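Local structure of Adenylate/guanylate cyclase/hydrolase, alpha/beta fold family (Ruegeria pomeroyi, 3MR7) at residues Glu23-Thr27 / Asp28-Arg32; Gly110-Gly114 / Asp115-Val119; Gln156-Lys159 / Asn160-Arg163. The protein probably acts as an adenylate cyclase, forming cyclic AMP from ATP, this chain being the N-terminal nucleotide-cyclase catalytic domain of a longer protein. One frame throughout, in Å; residues are numbered along the deposited sequence.

Contact 1: Glu23-Thr27 / Asp28-Arg32; sequences ERNET and DVLNR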
ATOM      1  N   GLU A  23       8.648  -5.257  14.663  1.00 68.52           N
ATOM      2  CA  GLU A  23       8.354  -5.579  16.059  1.00 76.04           C
ATOM      3  C   GLU A  23       8.971  -4.512  16.953  1.00 84.26           C
ATOM      4  O   GLU A  23       9.564  -4.825  17.985  1.00 86.78           O
ATOM      5  CB  GLU A  23       8.891  -6.976  16.453  1.00 71.97           C
ATOM      6  CG  GLU A  23       8.045  -8.164  15.972  1.00 74.27           C
ATOM      7  CD  GLU A  23       8.645  -9.525  16.326  1.00 83.29           C
ATOM      8  OE1 GLU A  23       9.436  -9.611  17.291  1.00 88.00           O
ATOM      9  OE2 GLU A  23       8.314 -10.517  15.638  1.00 86.46           O
ATOM     10  N   ARG A  24       8.844  -3.249  16.556  1.00 79.24           N
ATOM     11  CA  ARG A  24       9.408  -2.191  17.369  1.00 76.94           C
ATOM     12  C   ARG A  24       8.606  -0.871  17.433  1.00 77.37           C
ATOM     13  O   ARG A  24       8.048  -0.396  16.443  1.00 73.03           O
ATOM     14  CB  ARG A  24      10.886  -2.022  17.027  1.00 77.94           C
ATOM     15  CG  ARG A  24      11.275  -0.711  16.477  1.00 91.33           C
ATOM     16  CD  ARG A  24      12.781  -0.559  16.617  1.00108.78           C
ATOM     17  NE  ARG A  24      13.501  -1.722  16.107  1.00120.50           N
ATOM     18  CZ  ARG A  24      14.043  -1.793  14.895  1.00130.09           C
ATOM     19  NH1 ARG A  24      13.949  -0.763  14.063  1.00132.42           N
ATOM     20  NH2 ARG A  24      14.683  -2.894  14.513  1.00133.15           N
ATOM     21  N   ASN A  25       8.513  -0.320  18.641  1.00 86.56           N
ATOM     22  CA  ASN A  25       7.822   0.945  18.853  1.00 88.74           C
ATOM     23  C   ASN A  25       8.749   2.091  18.487  1.00 83.80           C
ATOM     24  O   ASN A  25       9.845   2.264  19.059  1.00 84.67           O
ATOM     25  CB  ASN A  25       7.317   1.082  20.289  1.00 97.59           C
ATOM     26  CG  ASN A  25       6.129   2.031  20.402  1.00103.06           C
ATOM     27  OD1 ASN A  25       6.038   3.021  19.680  1.00102.33           O
ATOM     28  ND2 ASN A  25       5.213   1.726  21.317  1.00105.88           N
ATOM     29  N   GLU A  26       8.308   2.858  17.504  1.00 71.59           N
ATOM     30  CA  GLU A  26       9.181   3.797  16.854  1.00 72.01           C
ATOM     31  C   GLU A  26       8.815   5.186  17.302  1.00 66.76           C
ATOM     32  O   GLU A  26       8.643   6.087  16.499  1.00 76.44           O
ATOM     33  CB  GLU A  26       9.041   3.668  15.346  1.00 82.77           C
ATOM     34  CG  GLU A  26      10.371   3.654  14.638  1.00 92.54           C
ATOM     35  CD  GLU A  26      10.966   2.266  14.568  1.00 98.89           C
ATOM     36  OE1 GLU A  26      10.195   1.282  14.427  1.00 94.14           O
ATOM     37  OE2 GLU A  26      12.210   2.170  14.646  1.00104.09           O
ATOM     38  N   THR A  27       8.702   5.348  18.604  1.00 57.20           N
ATOM     39  CA  THR A  27       8.187   6.568  19.163  1.00 63.14           C
ATOM     40  C   THR A  27       8.799   7.813  18.527  1.00 64.83           C
ATOM     41  O   THR A  27       8.071   8.759  18.190  1.00 66.15           O
ATOM     42  CB  THR A  27       8.318   6.548  20.684  1.00 74.97           C
ATOM     43  OG1 THR A  27       9.494   5.808  21.026  1.00 77.72           O
ATOM     44  CG2 THR A  27       7.081   5.845  21.313  1.00 54.19           C
ATOM     45  N   ASP A  28      10.113   7.816  18.320  1.00 58.37           N
ATOM     46  CA  ASP A  28      10.749   8.947  17.628  1.00 56.73           C
ATOM     47  C   ASP A  28      10.069   9.264  16.293  1.00 65.78           C
ATOM     48  O   ASP A  28       9.637  10.395  16.048  1.00 62.18           O
ATOM     49  CB  ASP A  28      12.226   8.681  17.388  1.00 62.57           C
ATOM     50  CG  ASP A  28      13.073   8.897  18.636  1.00 74.85           C
ATOM     51  OD1 ASP A  28      12.611   9.593  19.570  1.00 69.62           O
ATOM     52  OD2 ASP A  28      14.206   8.371  18.672  1.00 74.80           O
ATOM     53  N   VAL A  29       9.986   8.255  15.429  1.00 66.14           N
ATOM     54  CA  VAL A  29       9.333   8.410  14.141  1.00 64.71           C
ATOM     55  C   VAL A  29       7.839   8.763  14.272  1.00 56.67           C
ATOM     56  O   VAL A  29       7.347   9.637  13.565  1.00 59.32           O
ATOM     57  CB  VAL A  29       9.569   7.158  13.220  1.00 59.74           C
ATOM     58  CG1 VAL A  29       8.646   7.173  12.038  1.00 48.71           C
ATOM     59  CG2 VAL A  29      10.995   7.122  12.737  1.00 60.35           C
ATOM     60  N   LEU A  30       7.120   8.099  15.166  1.00 57.54           N
ATOM     61  CA  LEU A  30       5.696   8.388  15.338  1.00 60.31           C
ATOM     62  C   LEU A  30       5.444   9.809  15.859  1.00 60.13           C
ATOM     63  O   LEU A  30       4.407  10.402  15.562  1.00 65.95           O
ATOM     64  CB  LEU A  30       5.040   7.362  16.260  1.00 62.09           C
ATOM     65  CG  LEU A  30       5.203   5.886  15.886  1.00 63.34           C
ATOM     66  CD1 LEU A  30       4.642   5.038  16.995  1.00 61.76           C
ATOM     67  CD2 LEU A  30       4.501   5.557  14.574  1.00 65.72           C
ATOM     68  N   ASN A  31       6.387  10.348  16.631  1.00 50.85           N
ATOM     69  CA  ASN A  31       6.292  11.729  17.087  1.00 51.11           C
ATOM     70  C   ASN A  31       6.596  12.759  16.012  1.00 55.21           C
ATOM     71  O   ASN A  31       6.014  13.847  16.006  1.00 59.11           O
ATOM     72  CB  ASN A  31       7.205  11.985  18.274  1.00 47.95           C
ATOM     73  CG  ASN A  31       6.728  11.313  19.515  1.00 52.19           C
ATOM     74  OD1 ASN A  31       5.561  10.936  19.625  1.00 57.73           O
ATOM     75  ND2 ASN A  31       7.633  11.139  20.470  1.00 44.42           N
ATOM     76  N   ARG A  32       7.536  12.433  15.133  1.00 43.77           N
ATOM     77  CA  ARG A  32       7.804  13.278  13.990  1.00 44.90           C
ATOM     78  C   ARG A  32       6.526  13.424  13.172  1.00 51.18           C
ATOM     79  O   ARG A  32       6.123  14.536  12.851  1.00 51.52           O
ATOM     80  CB  ARG A  32       8.913  12.691  13.124  1.00 51.74           C
ATOM     81  CG  ARG A  32      10.200  13.500  13.092  1.00 53.58           C
ATOM     82  CD  ARG A  32      10.708  13.709  11.658  1.00 60.10           C
ATOM     83  NE  ARG A  32      11.558  12.690  10.995  1.00 62.30           N
ATOM     84  CZ  ARG A  32      12.091  11.587  11.526  1.00 61.94           C
ATOM     85  NH1 ARG A  32      12.841  10.786  10.759  1.00 56.93           N
ATOM     86  NH2 ARG A  32      11.883  11.255  12.791  1.00 57.13           N
TER

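Contact 2: Gly110-Gly114 / Asp115-Val119; sequences GDIFG and DAVNV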
ATOM      1  N   GLY A 110     -20.966  14.786   8.452  1.00100.45           N
ATOM      2  CA  GLY A 110     -19.517  14.817   8.557  1.00 98.96           C
ATOM      3  C   GLY A 110     -18.801  13.628   7.939  1.00 91.62           C
ATOM      4  O   GLY A 110     -17.623  13.403   8.228  1.00 92.05           O
ATOM      5  N   ASP A 111     -19.508  12.866   7.105  1.00 76.97           N
ATOM      6  CA  ASP A 111     -18.880  11.779   6.378  1.00 71.60           C
ATOM      7  C   ASP A 111     -19.241  11.733   4.888  1.00 65.89           C
ATOM      8  O   ASP A 111     -20.273  12.235   4.469  1.00 74.66           O
ATOM      9  CB  ASP A 111     -19.162  10.448   7.046  1.00 70.29           C
ATOM     10  CG  ASP A 111     -18.060   9.451   6.802  1.00 75.89           C
ATOM     11  OD1 ASP A 111     -17.262   9.639   5.852  1.00 72.75           O
ATOM     12  OD2 ASP A 111     -17.984   8.477   7.568  1.00 84.49           O
ATOM     13  N   ILE A 112     -18.377  11.136   4.085  1.00 59.12           N
ATOM     14  CA  ILE A 112     -18.581  11.160   2.653  1.00 55.66           C
ATOM     15  C   ILE A 112     -18.745   9.760   2.080  1.00 56.85           C
ATOM     16  O   ILE A 112     -18.233   8.791   2.634  1.00 68.00           O
ATOM     17  CB  ILE A 112     -17.443  11.899   1.989  1.00 55.64           C
ATOM     18  CG1 ILE A 112     -16.134  11.225   2.316  1.00 64.39           C
ATOM     19  CG2 ILE A 112     -17.317  13.272   2.580  1.00 55.09           C
ATOM     20  CD1 ILE A 112     -14.972  12.053   1.825  1.00 71.84           C
ATOM     21  N   PHE A 113     -19.475   9.650   0.975  1.00 51.74           N
ATOM     22  CA  PHE A 113     -19.821   8.339   0.436  1.00 59.10           C
ATOM     23  C   PHE A 113     -19.807   8.338  -1.083  1.00 66.69           C
ATOM     24  O   PHE A 113     -20.091   9.349  -1.721  1.00 77.27           O
ATOM     25  CB  PHE A 113     -21.216   7.897   0.904  1.00 57.31           C
ATOM     26  CG  PHE A 113     -21.404   7.910   2.400  1.00 65.95           C
ATOM     27  CD1 PHE A 113     -21.505   6.721   3.115  1.00 71.22           C
ATOM     28  CD2 PHE A 113     -21.512   9.106   3.100  1.00 67.00           C
ATOM     29  CE1 PHE A 113     -21.701   6.721   4.514  1.00 60.06           C
ATOM     30  CE2 PHE A 113     -21.700   9.104   4.494  1.00 66.94           C
ATOM     31  CZ  PHE A 113     -21.793   7.911   5.191  1.00 54.95           C
ATOM     32  N   GLY A 114     -19.487   7.185  -1.656  1.00 59.38           N
ATOM     33  CA  GLY A 114     -19.563   6.985  -3.090  1.00 52.18           C
ATOM     34  C   GLY A 114     -18.324   6.334  -3.665  1.00 51.96           C
ATOM     35  O   GLY A 114     -17.241   6.411  -3.066  1.00 55.41           O
ATOM     36  N   ASP A 115     -18.480   5.704  -4.826  1.00 44.21           N
ATOM     37  CA  ASP A 115     -17.344   5.188  -5.566  1.00 44.32           C
ATOM     38  C   ASP A 115     -16.196   6.184  -5.554  1.00 53.04           C
ATOM     39  O   ASP A 115     -15.090   5.845  -5.150  1.00 61.82           O
ATOM     40  CB  ASP A 115     -17.727   4.937  -7.013  1.00 55.39           C
ATOM     41  CG  ASP A 115     -18.641   3.757  -7.179  1.00 70.62           C
ATOM     42  OD1 ASP A 115     -19.024   3.172  -6.149  1.00 73.17           O
ATOM     43  OD2 ASP A 115     -18.970   3.413  -8.341  1.00 78.19           O
ATOM     44  N   ALA A 116     -16.453   7.418  -5.988  1.00 48.22           N
ATOM     45  CA  ALA A 116     -15.371   8.387  -6.080  1.00 39.43           C
ATOM     46  C   ALA A 116     -14.504   8.453  -4.815  1.00 36.91           C
ATOM     47  O   ALA A 116     -13.322   8.690  -4.904  1.00 48.23           O
ATOM     48  CB  ALA A 116     -15.867   9.771  -6.497  1.00 28.02           C
ATOM     49  N   VAL A 117     -15.067   8.212  -3.650  1.00 37.89           N
ATOM     50  CA  VAL A 117     -14.259   8.195  -2.433  1.00 45.67           C
ATOM     51  C   VAL A 117     -13.355   6.951  -2.386  1.00 49.90           C
ATOM     52  O   VAL A 117     -12.156   7.030  -2.092  1.00 49.15           O
ATOM     53  CB  VAL A 117     -15.159   8.231  -1.192  1.00 45.78           C
ATOM     54  CG1 VAL A 117     -14.324   8.227   0.086  1.00 37.96           C
ATOM     55  CG2 VAL A 117     -16.069   9.456  -1.250  1.00 53.95           C
ATOM     56  N   ASN A 118     -13.939   5.800  -2.692  1.00 49.14           N
ATOM     57  CA  ASN A 118     -13.201   4.548  -2.756  1.00 44.03           C
ATOM     58  C   ASN A 118     -12.023   4.637  -3.701  1.00 47.87           C
ATOM     59  O   ASN A 118     -10.962   4.094  -3.449  1.00 50.87           O
ATOM     60  CB  ASN A 118     -14.130   3.400  -3.140  1.00 44.73           C
ATOM     61  CG  ASN A 118     -15.053   3.002  -1.998  1.00 57.29           C
ATOM     62  OD1 ASN A 118     -15.134   3.707  -1.000  1.00 68.84           O
ATOM     63  ND2 ASN A 118     -15.729   1.869  -2.127  1.00 56.52           N
ATOM     64  N   VAL A 119     -12.211   5.367  -4.783  1.00 49.32           N
ATOM     65  CA  VAL A 119     -11.172   5.548  -5.760  1.00 42.64           C
ATOM     66  C   VAL A 119     -10.039   6.466  -5.254  1.00 54.51           C
ATOM     67  O   VAL A 119      -8.863   6.254  -5.577  1.00 57.99           O
ATOM     68  CB  VAL A 119     -11.805   5.965  -7.101  1.00 41.56           C
ATOM     69  CG1 VAL A 119     -10.753   6.388  -8.147  1.00 35.55           C
ATOM     70  CG2 VAL A 119     -12.644   4.814  -7.611  1.00 43.65           C
TER

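Contact 3: Gln156-Lys159 / Asn160-Arg163; sequences QKVK and NITR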
ATOM      1  N   GLN A 156      -6.157   0.814 -13.503  1.00 56.07           N
ATOM      2  CA  GLN A 156      -6.143   0.331 -12.150  1.00 54.72           C
ATOM      3  C   GLN A 156      -7.544  -0.173 -11.847  1.00 64.73           C
ATOM      4  O   GLN A 156      -8.514   0.587 -11.938  1.00 76.20           O
ATOM      5  CB  GLN A 156      -5.809   1.499 -11.254  1.00 52.33           C
ATOM      6  CG  GLN A 156      -4.876   1.184 -10.187  1.00 60.45           C
ATOM      7  CD  GLN A 156      -3.625   0.613 -10.718  1.00 66.67           C
ATOM      8  OE1 GLN A 156      -3.162   0.985 -11.803  1.00 70.46           O
ATOM      9  NE2 GLN A 156      -3.056  -0.314  -9.971  1.00 62.73           N
ATOM     10  N   LYS A 157      -7.668  -1.454 -11.526  1.00 51.88           N
ATOM     11  CA  LYS A 157      -8.974  -1.966 -11.146  1.00 57.58           C
ATOM     12  C   LYS A 157      -9.148  -1.689  -9.665  1.00 45.30           C
ATOM     13  O   LYS A 157      -8.215  -1.791  -8.912  1.00 53.61           O
ATOM     14  CB  LYS A 157      -9.105  -3.453 -11.497  1.00 60.15           C
ATOM     15  CG  LYS A 157     -10.026  -4.243 -10.608  1.00 62.99           C
ATOM     16  CD  LYS A 157     -11.517  -4.055 -10.902  1.00 63.84           C
ATOM     17  CE  LYS A 157     -12.307  -4.644  -9.717  1.00 68.26           C
ATOM     18  NZ  LYS A 157     -13.794  -4.732  -9.881  1.00 69.01           N
ATOM     19  N   VAL A 158     -10.330  -1.280  -9.248  1.00 50.96           N
ATOM     20  CA  VAL A 158     -10.554  -0.926  -7.847  1.00 45.62           C
ATOM     21  C   VAL A 158     -11.658  -1.797  -7.269  1.00 54.04           C
ATOM     22  O   VAL A 158     -12.673  -2.036  -7.908  1.00 52.10           O
ATOM     23  CB  VAL A 158     -10.936   0.536  -7.726  1.00 43.56           C
ATOM     24  CG1 VAL A 158     -11.083   0.930  -6.267  1.00 47.72           C
ATOM     25  CG2 VAL A 158      -9.906   1.392  -8.433  1.00 29.76           C
ATOM     26  N   LYS A 159     -11.452  -2.297  -6.061  1.00 59.69           N
ATOM     27  CA  LYS A 159     -12.376  -3.269  -5.491  1.00 57.30           C
ATOM     28  C   LYS A 159     -13.840  -2.802  -5.645  1.00 60.34           C
ATOM     29  O   LYS A 159     -14.183  -1.695  -5.235  1.00 59.56           O
ATOM     30  CB  LYS A 159     -11.986  -3.528  -4.031  1.00 53.71           C
ATOM     31  CG  LYS A 159     -13.121  -3.977  -3.131  1.00 63.65           C
ATOM     32  CD  LYS A 159     -12.874  -5.366  -2.547  1.00 71.30           C
ATOM     33  CE  LYS A 159     -13.349  -5.482  -1.102  1.00 75.63           C
ATOM     34  NZ  LYS A 159     -12.564  -4.539  -0.228  1.00 83.41           N
ATOM     35  N   ASN A 160     -14.682  -3.615  -6.280  1.00 66.09           N
ATOM     36  CA  ASN A 160     -16.130  -3.319  -6.405  1.00 66.86           C
ATOM     37  C   ASN A 160     -16.513  -2.202  -7.389  1.00 70.95           C
ATOM     38  O   ASN A 160     -17.675  -1.796  -7.479  1.00 73.65           O
ATOM     39  CB  ASN A 160     -16.753  -3.047  -5.033  1.00 64.01           C
ATOM     40  CG  ASN A 160     -16.474  -4.149  -4.042  1.00 74.22           C
ATOM     41  OD1 ASN A 160     -16.281  -3.903  -2.851  1.00 74.12           O
ATOM     42  ND2 ASN A 160     -16.428  -5.380  -4.533  1.00 78.84           N
ATOM     43  N   ILE A 161     -15.526  -1.699  -8.112  1.00 70.66           N
ATOM     44  CA  ILE A 161     -15.779  -0.822  -9.229  1.00 67.72           C
ATOM     45  C   ILE A 161     -15.474  -1.656 -10.479  1.00 70.94           C
ATOM     46  O   ILE A 161     -14.386  -2.202 -10.650  1.00 66.56           O
ATOM     47  CB  ILE A 161     -14.942   0.500  -9.143  1.00 62.89           C
ATOM     48  CG1 ILE A 161     -15.525   1.456  -8.095  1.00 58.04           C
ATOM     49  CG2 ILE A 161     -14.882   1.237 -10.494  1.00 50.69           C
ATOM     50  CD1 ILE A 161     -15.169   1.116  -6.700  1.00 62.54           C
ATOM     51  N   THR A 162     -16.461  -1.784 -11.344  1.00 78.46           N
ATOM     52  CA  THR A 162     -16.291  -2.606 -12.519  1.00 81.62           C
ATOM     53  C   THR A 162     -15.299  -1.974 -13.504  1.00 82.52           C
ATOM     54  O   THR A 162     -14.364  -2.643 -13.947  1.00 84.72           O
ATOM     55  CB  THR A 162     -17.649  -2.912 -13.168  1.00 92.36           C
ATOM     56  OG1 THR A 162     -18.675  -2.147 -12.511  1.00 98.41           O
ATOM     57  CG2 THR A 162     -17.965  -4.397 -13.022  1.00 90.90           C
ATOM     58  N   ARG A 163     -15.478  -0.692 -13.827  1.00 76.28           N
ATOM     59  CA  ARG A 163     -14.547   0.010 -14.726  1.00 71.74           C
ATOM     60  C   ARG A 163     -13.279   0.488 -14.020  1.00 72.64           C
ATOM     61  O   ARG A 163     -13.341   1.327 -13.129  1.00 80.42           O
ATOM     62  CB  ARG A 163     -15.203   1.236 -15.366  1.00 66.56           C
ATOM     63  CG  ARG A 163     -16.376   0.955 -16.251  1.00 68.96           C
ATOM     64  CD  ARG A 163     -16.458   1.989 -17.342  1.00 64.75           C
ATOM     65  NE  ARG A 163     -16.993   1.386 -18.553  1.00 64.17           N
ATOM     66  CZ  ARG A 163     -18.283   1.142 -18.728  1.00 80.50           C
ATOM     67  NH1 ARG A 163     -19.145   1.463 -17.768  1.00 78.56           N
ATOM     68  NH2 ARG A 163     -18.715   0.592 -19.855  1.00 90.70           N
TER
HETATM   69  O   HOH W   1     -12.118  -0.400 -10.887  1.00 57.26           O

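Contact 1: Glu23-Thr27 / Asp28-Arg32
Leu30 and Asn31 lock the first turn of helix 27-47 by donating their backbone N-H groups back to Glu26 and Thr27. Leu30 N meets Glu26 O at 2.9 Å in a nearly straight bond (168°), and Glu26 stands at the N-cap position. Asn31 N continues the i to i+4 series onto Thr27 O at 2.8 Å.

Packing follows the same turn. Leu30 points back to the incoming loop, its CG resting 3.5 Å from Glu26 O. Because Leu30 CG lies beside the backbone N (chi1 -54°), Leu30 CD1 reaches Asn25 OD1 at 3.6 Å, and the two side chains cross at about a right angle. Glu26 and Val29 instead run side by side, with Glu26 CG 3.9 Å from Val29 CB. Cutting Leu30 back to an alanine would probably open a gap beside the Glu26 carbonyl and give up the packing on Asn25 and on Glu26 of the second subunit.

Charge adds a weak salt bridge: Glu26 bends at chi2 (86°), and its OE2 lies 3.5 Å from Arg24 NH1, in plane at the guanidinium edge.

Glu26 and Val29 also lean on Tyr18, in the loop after strand 4-15, while Arg32 NE pairs with Glu85, just past helix 67-84. Leu30 packs on Glu26 of the second subunit, which places this helix start at the dimer contact.

Contact 2: Gly110-Gly114 / Asp115-Val119
Val117 turns back over Gly114, placing both its backbone N and its side chain against the residues that lead into helix 115-126. Val117 N donates to Gly114 O at 2.9 Å, but the bond is bent (135°). Asn118 N also reaches Gly114 O, through a longer, weak bond of 3.4 Å, so one carbonyl takes two N-H groups of the first turn, with Gly114 at the N-cap position. The methyl Val117 CG2 sits 3.9 Å from Phe113 C and also meets Ile112 CG1, 4.0 Å away, the two side chains crossing at a slant. Val117 has CG1 anti to its own N (chi1 -180°), which leaves CG2 beside that N and facing the strand.

The backbone of Gly114 allows this abrupt change from strand to helix: at its phi of 133° a side chain would run into the carbonyl O of Phe113. One step further back, Asp111 OD1 accepts Ile112 N at 2.6 Å, on the anti side of the carboxylate, and forms a salt bridge with Lys54 NZ.

This strand-to-helix junction lies within the nucleotide-cyclase domain. Phe113 is backbone-bonded to Val106, pairing strand 112-113 with strand 96-107. Ile112 packs on Val53 and Leu61, and Val117 on Ile105 and Leu61, seating the start of helix 115-126 against the sheet.

Contact 3: Gln156-Lys159 / Asn160-Arg163
A type II beta turn from Val158 to Ile161 links strands 151-158 and 161-170 into a hairpin. It is closed by Ile161 N, which donates to Val158 O at 2.9 Å in a fairly straight bond (162°). Asn160 occupies the third turn position with the positive phi (73°) that this turn type requires. Its side chain runs alongside that of Lys159 in the same direction, Asn160 OD1 lying near Lys159 CG. On another side of the turn, Val158 and Ile161 also point the same way and touch through Val158 CG1 and Ile161 CD1 at 4.1 Å.

Lys157 reaches round to the second arm. A bend at chi2 (78°) in an otherwise extended chain lets Lys157 NZ donate a hydrogen bond to Ile161 O at 2.7 Å, from above the carbonyl plane. Ile161 O also lies 2.9 Å from water 1, which accepts Val158 N at 2.6 Å and has Arg163 O within hydrogen-bonding distance. The water thus bridges the two arms where the chain turns a corner at Thr162 and Arg163.

Further along the hairpin, Gln156 is backbone-bonded to Ile165. Val158 rests on Arg122 and Ile161 on Asp115, so helix 115-126 covers their side of the turn. Gln156 NE2 is hydrogen-bonded to Gln156 OE1 of the second subunit.

From the N terminus, contact 1 comes first, where the loop after strand 4-15 enters helix 27-47. Contact 2 follows at the passage from the short strand 112-113 into helix 115-126, and contact 3 closes the hairpin of strands 151-158 and 161-170. They lie in series, none nested in or crossing another. Contact 1 stands apart, its centre about 31 Å from that of contact 2 and 35 Å from that of contact 3. Contacts 2 and 3 are neighbours, centres about 14 Å apart, and tie the helix to the hairpin: Asn118 O packs on Val158 CG1 at 4.2 Å. Contacts 1 and 3 both meet the second subunit.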